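PDB 4W8V: CRISPR system Cmr subunit Cmr6, which caps, together with Cmr1, the elongated type III-B Cmr ribonucleoprotein complex, which uses CRISPR RNA to recognise invading nucleic acids. Local coordinates for residues P48-S53 with V201-A206; L62-L67 with A87-D92; L114-E119 with T215-S220; I130-T135 with G140-F145. All blocks are in the same frame, centred on the assembly; numbering follows the deposited sequence.

Contact 1: residues P48-S53 with V201-A206; sequences PYIPGS and VPFLVA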
loop_
_atom_site.group_PDB
_atom_site.type_symbol
_atom_site.label_atom_id
_atom_site.label_comp_id
_atom_site.label_asym_id
_atom_site.label_seq_id
_atom_site.Cartn_x
_atom_site.Cartn_y
_atom_site.Cartn_z
ATOM N N PRO A 48 -6.567 15.430 4.141
ATOM C CA PRO A 48 -5.531 14.767 4.935
ATOM C C PRO A 48 -4.497 14.058 4.067
ATOM O O PRO A 48 -4.660 13.951 2.861
ATOM C CB PRO A 48 -6.336 13.773 5.771
ATOM C CG PRO A 48 -7.502 13.451 4.906
ATOM C CD PRO A 48 -7.860 14.719 4.238
ATOM N N TYR A 49 -3.408 13.596 4.653
ATOM C CA TYR A 49 -2.444 12.841 3.863
ATOM C C TYR A 49 -2.665 11.346 3.988
ATOM O O TYR A 49 -3.498 10.886 4.772
ATOM C CB TYR A 49 -1.006 13.179 4.276
ATOM C CG TYR A 49 -0.639 12.785 5.697
ATOM C CD1 TYR A 49 0.049 11.607 5.964
ATOM C CD2 TYR A 49 -0.952 13.614 6.762
ATOM C CE1 TYR A 49 0.409 11.261 7.257
ATOM C CE2 TYR A 49 -0.593 13.281 8.066
ATOM C CZ TYR A 49 0.089 12.109 8.308
ATOM O OH TYR A 49 0.453 11.802 9.608
ATOM N N ILE A 50 -1.911 10.603 3.180
ATOM C CA ILE A 50 -1.887 9.146 3.232
ATOM C C ILE A 50 -0.597 8.707 3.885
ATOM O O ILE A 50 0.480 8.934 3.332
ATOM C CB ILE A 50 -1.966 8.536 1.827
ATOM C CG1 ILE A 50 -3.281 8.929 1.139
ATOM C CG2 ILE A 50 -1.785 7.034 1.897
ATOM C CD1 ILE A 50 -3.116 9.306 -0.333
ATOM N N PRO A 51 -0.695 8.063 5.061
ATOM C CA PRO A 51 0.487 7.612 5.804
ATOM C C PRO A 51 1.360 6.658 4.992
ATOM O O PRO A 51 0.865 5.770 4.308
ATOM C CB PRO A 51 -0.107 6.897 7.023
ATOM C CG PRO A 51 -1.498 7.346 7.120
ATOM C CD PRO A 51 -1.950 7.719 5.748
ATOM N N GLY A 52 2.663 6.847 5.069
ATOM C CA GLY A 52 3.593 5.987 4.359
ATOM C C GLY A 52 3.531 4.536 4.818
ATOM O O GLY A 52 3.919 3.625 4.085
ATOM N N SER A 53 3.062 4.321 6.044
ATOM C CA SER A 53 2.889 2.971 6.561
ATOM C C SER A 53 1.737 2.302 5.823
ATOM O O SER A 53 1.778 1.102 5.555
ATOM C CB SER A 53 2.653 2.983 8.082
ATOM O OG SER A 53 1.414 3.592 8.425
ATOM N N VAL A 201 -7.520 15.199 -6.901
ATOM C CA VAL A 201 -6.755 15.885 -5.881
ATOM C C VAL A 201 -5.320 15.375 -5.986
ATOM O O VAL A 201 -5.087 14.172 -6.055
ATOM C CB VAL A 201 -7.352 15.650 -4.492
ATOM C CG1 VAL A 201 -6.444 16.221 -3.418
ATOM C CG2 VAL A 201 -8.775 16.258 -4.424
ATOM N N PRO A 202 -4.356 16.296 -6.073
ATOM C CA PRO A 202 -2.968 15.891 -6.306
ATOM C C PRO A 202 -2.199 15.542 -5.033
ATOM O O PRO A 202 -2.277 16.280 -4.051
ATOM C CB PRO A 202 -2.358 17.118 -6.978
ATOM C CG PRO A 202 -3.194 18.259 -6.536
ATOM C CD PRO A 202 -4.566 17.743 -6.277
ATOM N N PHE A 203 -1.471 14.424 -5.072
ATOM C CA PHE A 203 -0.622 13.982 -3.981
ATOM C C PHE A 203 0.796 13.776 -4.487
ATOM O O PHE A 203 1.002 13.319 -5.605
ATOM C CB PHE A 203 -1.145 12.668 -3.346
ATOM C CG PHE A 203 -2.348 12.856 -2.477
ATOM C CD1 PHE A 203 -3.593 13.063 -3.038
ATOM C CD2 PHE A 203 -2.236 12.832 -1.098
ATOM C CE1 PHE A 203 -4.702 13.259 -2.237
ATOM C CE2 PHE A 203 -3.337 13.020 -0.286
ATOM C CZ PHE A 203 -4.568 13.231 -0.849
ATOM N N LEU A 204 1.774 14.108 -3.651
ATOM C CA LEU A 204 3.146 13.697 -3.896
ATOM C C LEU A 204 3.417 12.349 -3.220
ATOM O O LEU A 204 3.119 12.160 -2.051
ATOM C CB LEU A 204 4.119 14.749 -3.381
ATOM C CG LEU A 204 5.561 14.614 -3.856
ATOM C CD1 LEU A 204 5.676 15.097 -5.292
ATOM C CD2 LEU A 204 6.464 15.409 -2.958
ATOM N N VAL A 205 4.011 11.428 -3.965
ATOM C CA VAL A 205 4.264 10.074 -3.508
ATOM C C VAL A 205 5.733 9.746 -3.706
ATOM O O VAL A 205 6.279 9.975 -4.788
ATOM C CB VAL A 205 3.409 9.056 -4.281
ATOM C CG1 VAL A 205 3.782 7.629 -3.901
ATOM C CG2 VAL A 205 1.910 9.324 -4.063
ATOM N N ALA A 206 6.388 9.215 -2.678
ATOM C CA ALA A 206 7.826 9.011 -2.756
ATOM C C ALA A 206 8.342 7.875 -1.896
ATOM O O ALA A 206 7.777 7.555 -0.858
ATOM C CB ALA A 206 8.545 10.302 -2.365
#

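Contact 2: residues L62-L67 with A87-D92; sequences LTYYVL and AFMKGD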
loop_
_atom_site.group_PDB
_atom_site.type_symbol
_atom_site.label_atom_id
_atom_site.label_comp_id
_atom_site.label_asym_id
_atom_site.label_seq_id
_atom_site.Cartn_x
_atom_site.Cartn_y
_atom_site.Cartn_z
ATOM N N LEU A 62 0.327 -6.461 -1.963
ATOM C CA LEU A 62 0.447 -6.759 -3.381
ATOM C C LEU A 62 1.424 -7.899 -3.614
ATOM O O LEU A 62 1.119 -8.849 -4.344
ATOM C CB LEU A 62 0.900 -5.513 -4.146
ATOM C CG LEU A 62 1.259 -5.675 -5.622
ATOM C CD1 LEU A 62 0.105 -6.230 -6.419
ATOM C CD2 LEU A 62 1.695 -4.335 -6.199
ATOM N N THR A 63 2.591 -7.814 -2.975
ATOM C CA THR A 63 3.643 -8.791 -3.225
ATOM C C THR A 63 3.340 -10.154 -2.608
ATOM O O THR A 63 3.819 -11.170 -3.102
ATOM C CB THR A 63 5.011 -8.302 -2.707
ATOM O OG1 THR A 63 5.037 -8.371 -1.281
ATOM C CG2 THR A 63 5.261 -6.861 -3.152
ATOM N N TYR A 64 2.563 -10.190 -1.529
ATOM C CA TYR A 64 2.223 -11.479 -0.923
ATOM C C TYR A 64 1.180 -12.154 -1.789
ATOM O O TYR A 64 1.126 -13.370 -1.880
ATOM C CB TYR A 64 1.693 -11.327 0.499
ATOM C CG TYR A 64 2.569 -10.526 1.422
ATOM C CD1 TYR A 64 3.941 -10.480 1.247
ATOM C CD2 TYR A 64 2.017 -9.806 2.471
ATOM C CE1 TYR A 64 4.732 -9.745 2.088
ATOM C CE2 TYR A 64 2.801 -9.077 3.320
ATOM C CZ TYR A 64 4.157 -9.049 3.127
ATOM O OH TYR A 64 4.940 -8.314 3.975
ATOM N N TYR A 65 0.345 -11.329 -2.407
ATOM C CA TYR A 65 -0.698 -11.795 -3.292
ATOM C C TYR A 65 -0.105 -12.443 -4.539
ATOM O O TYR A 65 -0.504 -13.539 -4.943
ATOM C CB TYR A 65 -1.608 -10.634 -3.659
ATOM C CG TYR A 65 -2.766 -10.972 -4.558
ATOM C CD1 TYR A 65 -2.643 -10.902 -5.948
ATOM C CD2 TYR A 65 -3.993 -11.320 -4.026
ATOM C CE1 TYR A 65 -3.715 -11.197 -6.780
ATOM C CE2 TYR A 65 -5.072 -11.619 -4.844
ATOM C CZ TYR A 65 -4.930 -11.550 -6.216
ATOM O OH TYR A 65 -6.009 -11.845 -7.020
ATOM N N VAL A 66 0.853 -11.760 -5.145
ATOM C CA VAL A 66 1.511 -12.259 -6.341
ATOM C C VAL A 66 2.332 -13.515 -6.033
ATOM O O VAL A 66 2.268 -14.503 -6.767
ATOM C CB VAL A 66 2.413 -11.162 -6.955
ATOM C CG1 VAL A 66 3.434 -11.759 -7.897
ATOM C CG2 VAL A 66 1.555 -10.116 -7.643
ATOM N N LEU A 67 3.087 -13.485 -4.937
ATOM C CA LEU A 67 3.992 -14.585 -4.609
ATOM C C LEU A 67 3.253 -15.850 -4.184
ATOM O O LEU A 67 3.831 -16.940 -4.191
ATOM C CB LEU A 67 4.971 -14.165 -3.514
ATOM C CG LEU A 67 6.195 -13.401 -4.038
ATOM C CD1 LEU A 67 7.118 -12.959 -2.903
ATOM C CD2 LEU A 67 6.943 -14.267 -5.033
ATOM N N ALA A 87 4.865 -15.356 6.459
ATOM C CA ALA A 87 6.293 -15.608 6.314
ATOM C C ALA A 87 7.079 -14.315 6.235
ATOM O O ALA A 87 8.044 -14.124 6.963
ATOM C CB ALA A 87 6.563 -16.446 5.090
ATOM N N PHE A 88 6.677 -13.423 5.341
ATOM C CA PHE A 88 7.395 -12.173 5.215
ATOM C C PHE A 88 7.286 -11.313 6.478
ATOM O O PHE A 88 8.258 -10.680 6.880
ATOM C CB PHE A 88 6.892 -11.399 4.009
ATOM C CG PHE A 88 7.645 -11.695 2.743
ATOM C CD1 PHE A 88 8.807 -10.996 2.434
ATOM C CD2 PHE A 88 7.189 -12.650 1.851
ATOM C CE1 PHE A 88 9.510 -11.251 1.271
ATOM C CE2 PHE A 88 7.888 -12.902 0.679
ATOM C CZ PHE A 88 9.053 -12.201 0.394
ATOM N N MET A 89 6.117 -11.306 7.111
ATOM C CA MET A 89 5.876 -10.375 8.206
ATOM C C MET A 89 6.263 -10.906 9.596
ATOM O O MET A 89 6.620 -10.116 10.480
ATOM C CB MET A 89 4.404 -9.944 8.208
ATOM C CG MET A 89 3.970 -9.228 6.922
ATOM S SD MET A 89 2.317 -8.480 6.984
ATOM C CE MET A 89 2.645 -7.101 8.084
ATOM N N LYS A 90 6.205 -12.220 9.790
ATOM C CA LYS A 90 6.412 -12.804 11.115
ATOM C C LYS A 90 7.609 -13.748 11.181
ATOM O O LYS A 90 8.290 -13.827 12.204
ATOM C CB LYS A 90 5.148 -13.550 11.565
ATOM C CG LYS A 90 3.997 -12.638 11.945
ATOM C CD LYS A 90 2.659 -13.351 11.838
ATOM C CE LYS A 90 2.558 -14.538 12.781
ATOM N NZ LYS A 90 1.244 -15.233 12.649
ATOM N N GLY A 91 7.869 -14.462 10.093
ATOM C CA GLY A 91 8.923 -15.457 10.087
ATOM C C GLY A 91 10.065 -15.146 9.146
ATOM O O GLY A 91 10.407 -13.981 8.925
ATOM N N ASP A 92 10.659 -16.205 8.604
ATOM C CA ASP A 92 11.742 -16.104 7.637
ATOM C C ASP A 92 11.195 -16.403 6.252
ATOM O O ASP A 92 10.899 -17.553 5.942
ATOM C CB ASP A 92 12.870 -17.081 7.992
ATOM C CG ASP A 92 14.088 -16.940 7.090
ATOM O OD1 ASP A 92 14.061 -16.135 6.134
ATOM O OD2 ASP A 92 15.083 -17.652 7.341
#

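Contact 3: residues L114-E119 with T215-S220; sequences LRIFGE and TEKAFS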
loop_
_atom_site.group_PDB
_atom_site.type_symbol
_atom_site.label_atom_id
_atom_site.label_comp_id
_atom_site.label_asym_id
_atom_site.label_seq_id
_atom_site.Cartn_x
_atom_site.Cartn_y
_atom_site.Cartn_z
ATOM N N LEU A 114 6.595 -9.215 -12.302
ATOM C CA LEU A 114 7.774 -9.801 -12.920
ATOM C C LEU A 114 8.457 -8.834 -13.878
ATOM O O LEU A 114 9.656 -8.940 -14.115
ATOM C CB LEU A 114 7.384 -11.091 -13.648
ATOM C CG LEU A 114 7.018 -12.197 -12.668
ATOM C CD1 LEU A 114 6.295 -13.343 -13.370
ATOM C CD2 LEU A 114 8.278 -12.679 -11.966
ATOM N N ARG A 115 7.695 -7.890 -14.424
ATOM C CA ARG A 115 8.278 -6.872 -15.291
ATOM C C ARG A 115 9.203 -5.953 -14.492
ATOM O O ARG A 115 10.249 -5.544 -14.993
ATOM C CB ARG A 115 7.191 -6.060 -15.997
ATOM C CG ARG A 115 6.399 -6.851 -17.027
ATOM C CD ARG A 115 5.457 -5.957 -17.825
ATOM N NE ARG A 115 4.044 -6.224 -17.548
ATOM C CZ ARG A 115 3.280 -7.052 -18.256
ATOM N NH1 ARG A 115 3.784 -7.713 -19.290
ATOM N NH2 ARG A 115 2.006 -7.222 -17.930
ATOM N N ILE A 116 8.825 -5.650 -13.249
ATOM C CA ILE A 116 9.650 -4.803 -12.389
ATOM C C ILE A 116 10.989 -5.469 -12.095
ATOM O O ILE A 116 12.042 -4.825 -12.145
ATOM C CB ILE A 116 8.989 -4.484 -11.021
ATOM C CG1 ILE A 116 7.532 -4.021 -11.159
ATOM C CG2 ILE A 116 9.817 -3.472 -10.254
ATOM C CD1 ILE A 116 7.323 -2.887 -12.081
ATOM N N PHE A 117 10.948 -6.762 -11.794
ATOM C CA PHE A 117 12.140 -7.448 -11.315
ATOM C C PHE A 117 12.938 -8.157 -12.399
ATOM O O PHE A 117 13.701 -9.072 -12.100
ATOM C CB PHE A 117 11.751 -8.429 -10.219
ATOM C CG PHE A 117 11.347 -7.751 -8.954
ATOM C CD1 PHE A 117 12.309 -7.239 -8.100
ATOM C CD2 PHE A 117 10.015 -7.577 -8.635
ATOM C CE1 PHE A 117 11.948 -6.588 -6.939
ATOM C CE2 PHE A 117 9.650 -6.923 -7.479
ATOM C CZ PHE A 117 10.617 -6.426 -6.630
ATOM N N GLY A 118 12.762 -7.713 -13.643
ATOM C CA GLY A 118 13.513 -8.200 -14.788
ATOM C C GLY A 118 13.905 -9.667 -14.799
ATOM O O GLY A 118 13.108 -10.547 -14.465
ATOM N N GLU A 119 15.157 -9.920 -15.171
ATOM C CA GLU A 119 15.656 -11.276 -15.355
ATOM C C GLU A 119 16.239 -11.856 -14.072
ATOM O O GLU A 119 17.194 -12.628 -14.117
ATOM N N THR A 215 15.436 1.075 -4.774
ATOM C CA THR A 215 14.427 2.067 -4.443
ATOM C C THR A 215 13.481 2.293 -5.617
ATOM O O THR A 215 12.273 2.459 -5.431
ATOM C CB THR A 215 15.091 3.396 -4.023
ATOM O OG1 THR A 215 15.903 3.161 -2.869
ATOM C CG2 THR A 215 14.055 4.455 -3.695
ATOM N N GLU A 216 14.029 2.280 -6.827
ATOM C CA GLU A 216 13.213 2.477 -8.022
ATOM C C GLU A 216 12.193 1.364 -8.200
ATOM O O GLU A 216 11.051 1.623 -8.574
ATOM C CB GLU A 216 14.093 2.582 -9.267
ATOM C CG GLU A 216 14.636 3.981 -9.500
ATOM C CD GLU A 216 15.569 4.062 -10.690
ATOM O OE1 GLU A 216 16.082 3.006 -11.126
ATOM O OE2 GLU A 216 15.789 5.189 -11.184
ATOM N N LYS A 217 12.619 0.132 -7.938
ATOM C CA LYS A 217 11.733 -1.015 -8.003
ATOM C C LYS A 217 10.591 -0.839 -7.012
ATOM O O LYS A 217 9.428 -1.081 -7.341
ATOM C CB LYS A 217 12.499 -2.301 -7.712
ATOM C CG LYS A 217 13.568 -2.612 -8.733
ATOM C CD LYS A 217 14.116 -4.010 -8.541
ATOM C CE LYS A 217 15.286 -4.275 -9.484
ATOM N NZ LYS A 217 15.853 -5.641 -9.293
ATOM N N ALA A 218 10.942 -0.390 -5.809
ATOM C CA ALA A 218 9.979 -0.118 -4.752
ATOM C C ALA A 218 8.917 0.860 -5.224
ATOM O O ALA A 218 7.720 0.669 -5.001
ATOM C CB ALA A 218 10.686 0.424 -3.506
ATOM N N PHE A 219 9.371 1.902 -5.895
ATOM C CA PHE A 219 8.489 2.932 -6.415
ATOM C C PHE A 219 7.510 2.349 -7.428
ATOM O O PHE A 219 6.352 2.753 -7.501
ATOM C CB PHE A 219 9.313 4.058 -7.051
ATOM C CG PHE A 219 8.487 5.230 -7.487
ATOM C CD1 PHE A 219 7.970 6.120 -6.553
ATOM C CD2 PHE A 219 8.205 5.434 -8.823
ATOM C CE1 PHE A 219 7.192 7.190 -6.948
ATOM C CE2 PHE A 219 7.436 6.514 -9.232
ATOM C CZ PHE A 219 6.929 7.392 -8.291
ATOM N N SER A 220 7.988 1.386 -8.202
ATOM C CA SER A 220 7.186 0.781 -9.251
ATOM C C SER A 220 6.101 -0.097 -8.640
ATOM O O SER A 220 4.981 -0.156 -9.130
ATOM C CB SER A 220 8.078 -0.028 -10.192
ATOM O OG SER A 220 8.763 0.827 -11.082
#

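Contact 4: residues I130-T135 with G140-F145; sequences IRIFGT and GEVVFF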
loop_
_atom_site.group_PDB
_atom_site.type_symbol
_atom_site.label_atom_id
_atom_site.label_comp_id
_atom_site.label_asym_id
_atom_site.label_seq_id
_atom_site.Cartn_x
_atom_site.Cartn_y
_atom_site.Cartn_z
ATOM N N ILE A 130 13.003 -8.665 0.822
ATOM C CA ILE A 130 13.494 -8.625 2.189
ATOM C C ILE A 130 14.161 -7.269 2.450
ATOM O O ILE A 130 13.926 -6.645 3.477
ATOM C CB ILE A 130 14.478 -9.779 2.474
ATOM C CG1 ILE A 130 13.715 -11.104 2.596
ATOM C CG2 ILE A 130 15.249 -9.526 3.761
ATOM C CD1 ILE A 130 14.608 -12.326 2.699
ATOM N N ARG A 131 14.960 -6.795 1.505
ATOM C CA ARG A 131 15.636 -5.517 1.685
ATOM C C ARG A 131 14.683 -4.320 1.621
ATOM O O ARG A 131 14.842 -3.361 2.369
ATOM C CB ARG A 131 16.743 -5.362 0.643
ATOM C CG ARG A 131 17.853 -6.388 0.788
ATOM C CD ARG A 131 18.824 -6.282 -0.358
ATOM N NE ARG A 131 19.239 -4.898 -0.528
ATOM C CZ ARG A 131 19.581 -4.357 -1.689
ATOM N NH1 ARG A 131 19.565 -5.088 -2.797
ATOM N NH2 ARG A 131 19.936 -3.079 -1.733
ATOM N N ILE A 132 13.696 -4.376 0.731
ATOM C CA ILE A 132 12.762 -3.268 0.562
ATOM C C ILE A 132 11.906 -3.038 1.804
ATOM O O ILE A 132 11.821 -1.911 2.305
ATOM C CB ILE A 132 11.851 -3.497 -0.661
ATOM C CG1 ILE A 132 12.657 -3.338 -1.953
ATOM C CG2 ILE A 132 10.677 -2.523 -0.667
ATOM C CD1 ILE A 132 11.866 -3.631 -3.214
ATOM N N PHE A 133 11.303 -4.113 2.312
ATOM C CA PHE A 133 10.313 -4.027 3.381
ATOM C C PHE A 133 10.884 -4.356 4.763
ATOM O O PHE A 133 10.374 -3.894 5.787
ATOM C CB PHE A 133 9.136 -4.965 3.082
ATOM C CG PHE A 133 8.394 -4.620 1.824
ATOM C CD1 PHE A 133 7.544 -3.524 1.785
ATOM C CD2 PHE A 133 8.542 -5.388 0.678
ATOM C CE1 PHE A 133 6.858 -3.197 0.628
ATOM C CE2 PHE A 133 7.853 -5.059 -0.481
ATOM C CZ PHE A 133 7.016 -3.962 -0.500
ATOM N N GLY A 134 11.944 -5.155 4.783
ATOM C CA GLY A 134 12.524 -5.622 6.025
ATOM C C GLY A 134 11.801 -6.861 6.499
ATOM O O GLY A 134 10.811 -7.271 5.909
ATOM N N THR A 135 12.319 -7.473 7.556
ATOM C CA THR A 135 11.684 -8.613 8.199
ATOM C C THR A 135 11.785 -8.469 9.709
ATOM O O THR A 135 12.129 -7.409 10.223
ATOM C CB THR A 135 12.326 -9.950 7.789
ATOM O OG1 THR A 135 13.695 -9.971 8.202
ATOM C CG2 THR A 135 12.256 -10.152 6.285
ATOM N N GLY A 140 14.427 -2.767 7.017
ATOM C CA GLY A 140 14.100 -2.396 5.654
ATOM C C GLY A 140 15.012 -1.274 5.195
ATOM O O GLY A 140 15.334 -0.377 5.963
ATOM N N GLU A 141 15.427 -1.322 3.937
ATOM C CA GLU A 141 16.382 -0.361 3.406
ATOM C C GLU A 141 15.716 0.678 2.526
ATOM O O GLU A 141 16.387 1.404 1.804
ATOM C CB GLU A 141 17.465 -1.079 2.612
ATOM C CG GLU A 141 18.150 -2.180 3.388
ATOM C CD GLU A 141 19.098 -2.977 2.523
ATOM O OE1 GLU A 141 19.248 -2.624 1.326
ATOM O OE2 GLU A 141 19.681 -3.954 3.046
ATOM N N VAL A 142 14.391 0.737 2.579
ATOM C CA VAL A 142 13.644 1.730 1.822
ATOM C C VAL A 142 12.672 2.459 2.734
ATOM O O VAL A 142 11.984 1.856 3.551
ATOM C CB VAL A 142 12.877 1.097 0.636
ATOM C CG1 VAL A 142 11.980 2.129 -0.028
ATOM C CG2 VAL A 142 13.858 0.529 -0.382
ATOM N N VAL A 143 12.648 3.773 2.608
ATOM C CA VAL A 143 11.763 4.604 3.392
ATOM C C VAL A 143 10.490 4.810 2.603
ATOM O O VAL A 143 10.537 5.211 1.436
ATOM C CB VAL A 143 12.421 5.965 3.719
ATOM C CG1 VAL A 143 11.439 6.895 4.420
ATOM C CG2 VAL A 143 13.663 5.750 4.562
ATOM N N PHE A 144 9.357 4.508 3.224
ATOM C CA PHE A 144 8.083 4.775 2.598
ATOM C C PHE A 144 7.536 6.063 3.159
ATOM O O PHE A 144 6.912 6.067 4.223
ATOM C CB PHE A 144 7.107 3.622 2.813
ATOM C CG PHE A 144 7.419 2.419 1.983
ATOM C CD1 PHE A 144 8.337 1.468 2.423
ATOM C CD2 PHE A 144 6.801 2.237 0.757
ATOM C CE1 PHE A 144 8.633 0.368 1.634
ATOM C CE2 PHE A 144 7.084 1.139 -0.024
ATOM C CZ PHE A 144 8.009 0.212 0.410
ATOM N N PHE A 145 7.785 7.154 2.432
ATOM C CA PHE A 145 7.351 8.481 2.848
ATOM C C PHE A 145 5.853 8.596 2.828
ATOM O O PHE A 145 5.158 7.860 2.121
ATOM C CB PHE A 145 7.930 9.586 1.947
ATOM C CG PHE A 145 9.421 9.727 2.027
ATOM C CD1 PHE A 145 10.025 10.213 3.170
ATOM C CD2 PHE A 145 10.215 9.389 0.945
ATOM C CE1 PHE A 145 11.392 10.342 3.245
ATOM C CE2 PHE A 145 11.579 9.505 1.001
ATOM C CZ PHE A 145 12.180 9.989 2.152
HETATM O O HOH W 1 11.064 -0.652 4.529
#

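Contact 1: residues P48-S53 with V201-A206
The antiparallel four-stranded sheet of this C-terminal part of Cmr6, which belongs to the RAMP superfamily, meets here the loop that leads into helix 52-68, and one aromatic ring on strand 202-209, that of Phe-203, carries the contact. Ile-50 reaches it with its delta methyl: CD1 lies 3.7 Å from CD2 of Phe-203 and sits over one face of the ring, 3.6 Å above the plane and displaced toward the rim. This is a CH-pi contact, with Ile-50 CD1 4.0 Å from the centroid of the Phe-203 ring and 25° off its normal. In Ile-50, a chi1 of -62° puts CG1 anti to the carbonyl carbon, a chi2 of 138°, away from the staggered values, carries CD1 over the ring, and the two side chains cross at about a right angle. The ring edge meets backbone instead: the carbonyl O of Pro-48 lies in the ring plane, 3.5 Å from CE2 of Phe-203, and CA of Tyr-49 is also near that plane, 4.2 Å from the same CE2. The loop is held to strand 143-149 by a backbone bond between Ile-50 and Ala-147 and by Gly-52 N bonding to Asp-146 OD1. Leu-25 of the three-stranded sheet touches both Ile-50 and Phe-203. Through Phe-203 the loop thus packs on the sheet of the ferredoxin-like (RRM-like) alpha+beta fold of RAMP proteins, its strands ordered 143-149, 202-209, 13-21, 242-244.

Contact 2: residues L62-L67 with A87-D92
Phe-88 and Met-89, neighbours on helix 77-90, receive Tyr-64 and Leu-67 from helix 52-68, all through side chains and without a hydrogen bond between the segments. Phe-88 comes first along the segment. Its CB lies 3.3 Å from CE1 of Tyr-64, a tight approach at the root of the side chain. The two rings run near parallel, their planes at 27°, but they are slid apart, with the centroids of Tyr-64 and Phe-88 5.5 Å from each other, so there is little true stacking. Farther out, the Phe-88 ring meets the other helix again, CE2 lying 3.7 Å from CD1 of Leu-67, whose side chain crosses that of Phe-88 at about a right angle. Met-89 takes the phenol end of Tyr-64: its CG is 3.2 Å from the Tyr-64 OH, and its SD is 3.7 Å from CE2 of Tyr-64. The sulfur makes an oblique Met-aromatic contact, SD standing 5.0 Å from the centroid of the Tyr-64 ring. With CG anti to the carbonyl carbon (chi1 -61°), the Met-89 chain reaches across the tyrosine before bending at chi3. The hydroxyl of Tyr-64 finds its polar partner in its own helix, a hydrogen bond with Arg-60 NH1. Val-84 and Gln-85, earlier on helix 77-90, also touch Tyr-64. Helix 122-133 covers Leu-67 and Phe-88 together through Ile-126 and Leu-129, while helix 108-116 packs on Val-66 of the first helix.

Contact 3: residues L114-E119 with T215-S220
Ile-116 and Phe-117, where helix 108-116 ends, pack against Lys-217 and Ser-220, which lie one turn apart on helix 212-228. The CG2 methyl of Ile-116, anti to the backbone N, lies between both partners, 3.8 Å from the carbonyl O and 3.9 Å from CB of Lys-217, and 3.9 Å from CB of Ser-220. The other branch starts with CG1 anti to the carbonyl carbon (chi1 -48°) and turns again at chi2 (-54°), which brings CD1 to 3.5 Å from CB of Ser-220. The serine thus meets the isoleucine chiefly with its methylene. Phe-117 is the first residue to leave helical backbone angles, and the end of its side chain swings nearer to helix 212-228 than its root. Helix 212-228, which follows strand 202-209 and packs on the ferredoxin-like sheet through Phe-219, here receives the end of helix 108-116. Lys-217 is extended beyond CG, and this long aliphatic chain passes the Phe-117 ring obliquely, CD lying 3.7 Å from CD1 of Phe-117. Its ammonium end continues to a salt bridge with Glu-128 OE1 of helix 122-133, which probably steadies the tip, close to which Lys-120 NZ also lies. The same helix supports the aromatic ring through Ile-125 and Leu-129, and Phe-113, one turn back, meets Phe-117 with ring planes at about 50°.

Contact 4: residues I130-T135 with G140-F145
As helix 122-133 ends and the chain doubles back toward strand 143-149, the backbones close to 3.6 Å between the CA atoms of Gly-134 and Gly-140, and Glu-141 N donates a nearly straight hydrogen bond of 2.6 Å to Arg-131 O. From the same residues the side chains add a salt bridge, Arg-131 gripping OE1 of Glu-141 side-on with two nitrogens: the NE bond, 2.9 Å, is the shorter and straighter, and the NH2 bond, 3.2 Å, is bent to 141°. That oxygen is in the guanidinium plane, but NE meets it from above the carboxylate plane, the two planes being 53° apart. The bend of the arginine at chi3 (50°) turns NE and NH2 to the glutamate. NH2 has a second anionic partner, Asp-211 OD2. On the apolar side, CE1 of Phe-133 lies 3.6 Å from CZ of Phe-144, the rings almost parallel but barely overlapping, and CG2 of Ile-132 touches the Phe-144 edge, 4.0 Å from CZ. The two carboxylates probably counter the charge of Arg-131 and restrain its guanidinium, while a water that donates to both bridges Ile-132 O near the helix end and Val-142 O, two acceptors that could not pair directly.

Contacts 1 and 2 are buried and essentially apolar, and lie on opposite sides of the chain's centre although both use helix 52-68, at its entrance and farther along. Contacts 3 and 4 are partly buried, and each sets a charged side chain beside packed hydrocarbon; in contact 4 the ion pair spans the two segments, whereas the lysine of contact 3 finds its carboxylate on helix 122-133. Contacts 1 and 4 reach neighbouring strands of one sheet and touch where Gly-52 O meets Phe-144 CB. Ala-218 CB joins contact 3 to Ile-132 and Val-142 of contact 4, which also touches contact 2 through Thr-63 and Phe-133. Direct hydrogen bonds between segments occur only in contact 4.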